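Local structure of phosphoribosylaminoimidazole-succinocarboxamide synthase (Thermotoga maritima, 1KUT) at residues B[13-25]-B[62-76]. The protein catalyses the ATP-dependent joining of L-aspartate to a carboxylated aminoimidazole ribonucleotide, forming SAICAR in de novo purine biosynthesis. Sequence-based numbering, arbitrary orientation.
Sequences TGDYALLEFKDDI and HLVEYIPPRTLKVIP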
# COMPACT_ATOMS: atom_id res chain seq x y z
N THR B 13 -28.88 15.97 12.36
CA THR B 13 -29.96 16.71 12.98
C THR B 13 -29.66 18.21 13.02
O THR B 13 -29.06 18.73 13.98
CB THR B 13 -30.22 16.18 14.41
OG1 THR B 13 -31.20 16.99 15.06
CG2 THR B 13 -28.93 16.18 15.23
N GLY B 14 -30.07 18.90 11.96
CA GLY B 14 -29.86 20.33 11.85
C GLY B 14 -28.42 20.72 11.57
O GLY B 14 -27.86 20.42 10.52
N ASP B 15 -27.83 21.42 12.53
CA ASP B 15 -26.46 21.87 12.41
C ASP B 15 -25.55 20.72 12.81
O ASP B 15 -24.70 20.29 12.03
CB ASP B 15 -26.23 23.10 13.30
CG ASP B 15 -27.03 24.32 12.82
OD1 ASP B 15 -26.96 24.64 11.61
OD2 ASP B 15 -27.72 24.96 13.64
N TYR B 16 -25.76 20.20 14.01
CA TYR B 16 -24.96 19.08 14.50
C TYR B 16 -25.52 17.75 14.00
O TYR B 16 -26.57 17.69 13.35
CB TYR B 16 -24.94 19.06 16.03
CG TYR B 16 -24.27 20.28 16.61
CD1 TYR B 16 -22.88 20.40 16.63
CD2 TYR B 16 -25.03 21.33 17.14
CE1 TYR B 16 -22.26 21.53 17.16
CE2 TYR B 16 -24.43 22.47 17.68
CZ TYR B 16 -23.04 22.57 17.68
OH TYR B 16 -22.45 23.70 18.18
N ALA B 17 -24.79 16.69 14.30
CA ALA B 17 -25.21 15.36 13.88
C ALA B 17 -25.23 14.48 15.11
O ALA B 17 -24.67 14.83 16.13
CB ALA B 17 -24.22 14.80 12.85
N LEU B 18 -25.90 13.34 15.01
CA LEU B 18 -25.96 12.42 16.14
C LEU B 18 -25.34 11.10 15.69
O LEU B 18 -25.55 10.65 14.56
CB LEU B 18 -27.41 12.19 16.61
CG LEU B 18 -28.13 13.31 17.37
CD1 LEU B 18 -29.52 12.82 17.75
CD2 LEU B 18 -27.35 13.69 18.63
N LEU B 19 -24.57 10.49 16.57
CA LEU B 19 -23.93 9.23 16.25
C LEU B 19 -24.34 8.22 17.31
O LEU B 19 -23.91 8.30 18.48
CB LEU B 19 -22.41 9.41 16.22
CG LEU B 19 -21.53 8.20 15.89
CD1 LEU B 19 -21.90 7.63 14.53
CD2 LEU B 19 -20.06 8.65 15.89
N GLU B 20 -25.19 7.28 16.92
CA GLU B 20 -25.65 6.26 17.85
C GLU B 20 -24.87 4.98 17.69
O GLU B 20 -24.77 4.43 16.60
CB GLU B 20 -27.13 5.96 17.65
CG GLU B 20 -27.62 4.86 18.55
CD GLU B 20 -29.08 4.57 18.35
OE1 GLU B 20 -29.59 3.65 19.02
OE2 GLU B 20 -29.71 5.27 17.53
N PHE B 21 -24.33 4.49 18.80
CA PHE B 21 -23.56 3.27 18.75
C PHE B 21 -24.47 2.06 18.91
O PHE B 21 -25.28 2.01 19.81
CB PHE B 21 -22.48 3.30 19.84
CG PHE B 21 -21.33 4.24 19.53
CD1 PHE B 21 -21.56 5.59 19.29
CD2 PHE B 21 -20.03 3.76 19.46
CE1 PHE B 21 -20.51 6.44 18.98
CE2 PHE B 21 -18.98 4.61 19.15
CZ PHE B 21 -19.21 5.95 18.92
N LYS B 22 -24.33 1.10 17.99
CA LYS B 22 -25.12 -0.12 18.04
C LYS B 22 -24.41 -1.16 18.89
O LYS B 22 -23.30 -0.93 19.36
CB LYS B 22 -25.35 -0.66 16.62
CG LYS B 22 -26.30 0.19 15.78
CD LYS B 22 -26.62 -0.48 14.43
CE LYS B 22 -25.41 -0.49 13.51
NZ LYS B 22 -25.72 -1.13 12.18
N ASP B 23 -25.04 -2.32 19.09
CA ASP B 23 -24.46 -3.38 19.90
C ASP B 23 -23.88 -4.54 19.08
O ASP B 23 -23.47 -5.56 19.64
CB ASP B 23 -25.52 -3.93 20.86
CG ASP B 23 -26.10 -2.87 21.76
OD1 ASP B 23 -27.22 -3.06 22.26
OD2 ASP B 23 -25.44 -1.83 21.97
N ASP B 24 -23.84 -4.36 17.76
CA ASP B 24 -23.33 -5.37 16.83
C ASP B 24 -21.82 -5.65 16.95
O ASP B 24 -21.08 -4.91 17.61
CB ASP B 24 -23.62 -4.94 15.39
CG ASP B 24 -25.06 -4.51 15.19
OD1 ASP B 24 -25.37 -3.98 14.10
OD2 ASP B 24 -25.89 -4.70 16.11
N ILE B 25 -21.37 -6.72 16.30
CA ILE B 25 -19.96 -7.11 16.29
C ILE B 25 -19.59 -7.55 14.87
O ILE B 25 -20.47 -7.80 14.05
CB ILE B 25 -19.67 -8.29 17.23
CG1 ILE B 25 -20.21 -7.98 18.64
CG2 ILE B 25 -18.17 -8.57 17.27
CD1 ILE B 25 -19.53 -6.79 19.31
N HIS B 62 -14.50 15.42 16.19
CA HIS B 62 -15.88 15.81 15.96
C HIS B 62 -16.83 15.72 17.16
O HIS B 62 -18.01 16.07 17.03
CB HIS B 62 -16.44 15.03 14.74
CG HIS B 62 -16.75 13.58 14.99
ND1 HIS B 62 -16.15 12.84 15.99
CD2 HIS B 62 -17.57 12.73 14.33
CE1 HIS B 62 -16.59 11.60 15.94
NE2 HIS B 62 -17.44 11.50 14.94
N LEU B 63 -16.33 15.29 18.32
CA LEU B 63 -17.19 15.18 19.50
C LEU B 63 -17.64 16.51 20.08
O LEU B 63 -16.81 17.38 20.40
CB LEU B 63 -16.51 14.38 20.62
CG LEU B 63 -17.20 14.42 22.00
CD1 LEU B 63 -18.56 13.71 21.93
CD2 LEU B 63 -16.31 13.76 23.08
N VAL B 64 -18.95 16.68 20.23
CA VAL B 64 -19.44 17.90 20.86
C VAL B 64 -19.74 17.51 22.31
O VAL B 64 -19.33 18.21 23.23
CB VAL B 64 -20.69 18.46 20.16
CG1 VAL B 64 -21.22 19.68 20.96
CG2 VAL B 64 -20.34 18.87 18.72
N GLU B 65 -20.44 16.40 22.51
CA GLU B 65 -20.74 15.93 23.87
C GLU B 65 -21.31 14.53 23.89
O GLU B 65 -21.78 14.03 22.86
CB GLU B 65 -21.72 16.89 24.58
CG GLU B 65 -23.15 16.91 24.05
CD GLU B 65 -24.12 17.66 25.00
OE1 GLU B 65 -25.09 18.28 24.50
OE2 GLU B 65 -23.92 17.61 26.24
N TYR B 66 -21.28 13.89 25.05
CA TYR B 66 -21.80 12.54 25.20
C TYR B 66 -23.24 12.58 25.69
O TYR B 66 -23.55 13.26 26.67
CB TYR B 66 -20.92 11.74 26.18
CG TYR B 66 -21.47 10.38 26.58
CD1 TYR B 66 -21.95 9.48 25.63
CD2 TYR B 66 -21.45 9.97 27.92
CE1 TYR B 66 -22.42 8.21 26.01
CE2 TYR B 66 -21.90 8.71 28.30
CZ TYR B 66 -22.38 7.84 27.35
OH TYR B 66 -22.79 6.58 27.74
N ILE B 67 -24.12 11.88 24.98
CA ILE B 67 -25.54 11.82 25.32
C ILE B 67 -25.82 10.37 25.71
O ILE B 67 -26.17 9.54 24.86
CB ILE B 67 -26.44 12.21 24.13
CG1 ILE B 67 -25.95 13.52 23.49
CG2 ILE B 67 -27.87 12.38 24.59
CD1 ILE B 67 -26.09 14.75 24.36
N PRO B 68 -25.70 10.04 27.01
CA PRO B 68 -25.93 8.68 27.50
C PRO B 68 -27.24 8.13 26.97
O PRO B 68 -28.20 8.87 26.79
CB PRO B 68 -25.95 8.85 29.02
CG PRO B 68 -25.19 10.14 29.26
CD PRO B 68 -25.64 11.01 28.12
N PRO B 69 -27.32 6.82 26.74
CA PRO B 69 -26.26 5.82 26.94
C PRO B 69 -25.29 5.53 25.77
O PRO B 69 -24.11 5.26 25.99
CB PRO B 69 -27.05 4.58 27.31
CG PRO B 69 -28.27 4.71 26.41
CD PRO B 69 -28.64 6.17 26.63
N ARG B 70 -25.78 5.60 24.53
CA ARG B 70 -24.95 5.26 23.38
C ARG B 70 -24.96 6.25 22.22
O ARG B 70 -24.79 5.86 21.05
CB ARG B 70 -25.38 3.89 22.86
CG ARG B 70 -26.85 3.81 22.40
CD ARG B 70 -27.31 2.34 22.24
NE ARG B 70 -27.93 2.08 20.93
CZ ARG B 70 -28.20 0.86 20.45
NH1 ARG B 70 -27.90 -0.21 21.17
NH2 ARG B 70 -28.75 0.71 19.25
N THR B 71 -25.13 7.53 22.54
CA THR B 71 -25.18 8.57 21.52
C THR B 71 -24.14 9.67 21.72
O THR B 71 -23.85 10.08 22.84
CB THR B 71 -26.57 9.23 21.50
OG1 THR B 71 -27.53 8.29 21.01
CG2 THR B 71 -26.59 10.48 20.62
N LEU B 72 -23.59 10.16 20.61
CA LEU B 72 -22.59 11.22 20.66
C LEU B 72 -23.06 12.39 19.80
O LEU B 72 -23.45 12.20 18.64
CB LEU B 72 -21.25 10.73 20.12
CG LEU B 72 -20.07 10.57 21.08
CD1 LEU B 72 -20.49 9.81 22.30
CD2 LEU B 72 -18.95 9.86 20.36
N LYS B 73 -23.05 13.59 20.37
CA LYS B 73 -23.45 14.73 19.57
C LYS B 73 -22.15 15.15 18.88
O LYS B 73 -21.16 15.51 19.53
CB LYS B 73 -23.99 15.85 20.45
CG LYS B 73 -24.53 17.05 19.68
CD LYS B 73 -24.95 18.11 20.69
CE LYS B 73 -24.86 19.52 20.13
NZ LYS B 73 -24.93 20.52 21.27
N VAL B 74 -22.15 15.08 17.55
CA VAL B 74 -20.96 15.42 16.79
C VAL B 74 -21.21 16.52 15.78
O VAL B 74 -22.35 16.82 15.44
CB VAL B 74 -20.44 14.19 16.03
CG1 VAL B 74 -20.01 13.11 17.01
CG2 VAL B 74 -21.51 13.65 15.10
N ILE B 75 -20.12 17.12 15.32
CA ILE B 75 -20.19 18.16 14.31
C ILE B 75 -20.07 17.46 12.96
O ILE B 75 -19.24 16.57 12.78
CB ILE B 75 -19.00 19.15 14.41
CG1 ILE B 75 -17.69 18.40 14.22
CG2 ILE B 75 -19.01 19.86 15.75
CD1 ILE B 75 -16.47 19.29 14.16
N PRO B 76 -20.90 17.85 11.99
CA PRO B 76 -20.80 17.19 10.68
C PRO B 76 -19.41 17.32 10.07
O PRO B 76 -18.70 18.30 10.28
CB PRO B 76 -21.87 17.91 9.84
CG PRO B 76 -22.07 19.22 10.57
CD PRO B 76 -22.00 18.82 12.01
O HOH W 1 -28.38 -1.78 18.25
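Strand 16-21 pairs antiparallel with strand 71-74 inside the N-terminal five-stranded sheet, between strands 8-13 and 63-67. Ala17 with Val74 and Leu19 with Leu72 form hydrogen-bonded pairs, and Phe21 N extends the ladder with a nearly straight bond to Arg70 O (2.7 Å, 174°). Ala17, Leu19, Leu72 and Val74 share one apolar face, where Ala17 CB meets Val74 CG2 at 3.7 Å; Leu72 CD2 also reaches Phe21 CE1 (4.0 Å), and Met51 of helix 39-55 covers Leu72. The face carrying Leu18, Glu20, Thr71 and Lys73 is more polar. Near the Tyr16 end, extended Lys73 (CG opposite its backbone N, chi1 -175°) lays CE over one face of the Tyr16 ring, 3.7 Å from the centroid, adding a cation-pi contact through NZ. Val64 CG2 touches CD1 and CE1 of this ring, the side chains crossing at about a right angle. At the Phe21 end, Arg70 bends at chi3 (-129°) and grips Glu20 OE1 side-on, through NE at 3.0 Å and NH2 at 3.1 Å, while NH1 salt-bridges Asp23 OD2 (3.1 Å). That oxygen also accepts from Gly40 N, and a water from Arg70 NH2. Replacing Arg70 by an alanine would probably leave Glu20 and Asp23 without their shared counter-charge. The guanidinium is likely to stabilise both carboxylates as anions, while these two anchors restrict its turning and tie strand 16-21 and the following loop to the turn before strand 71-74.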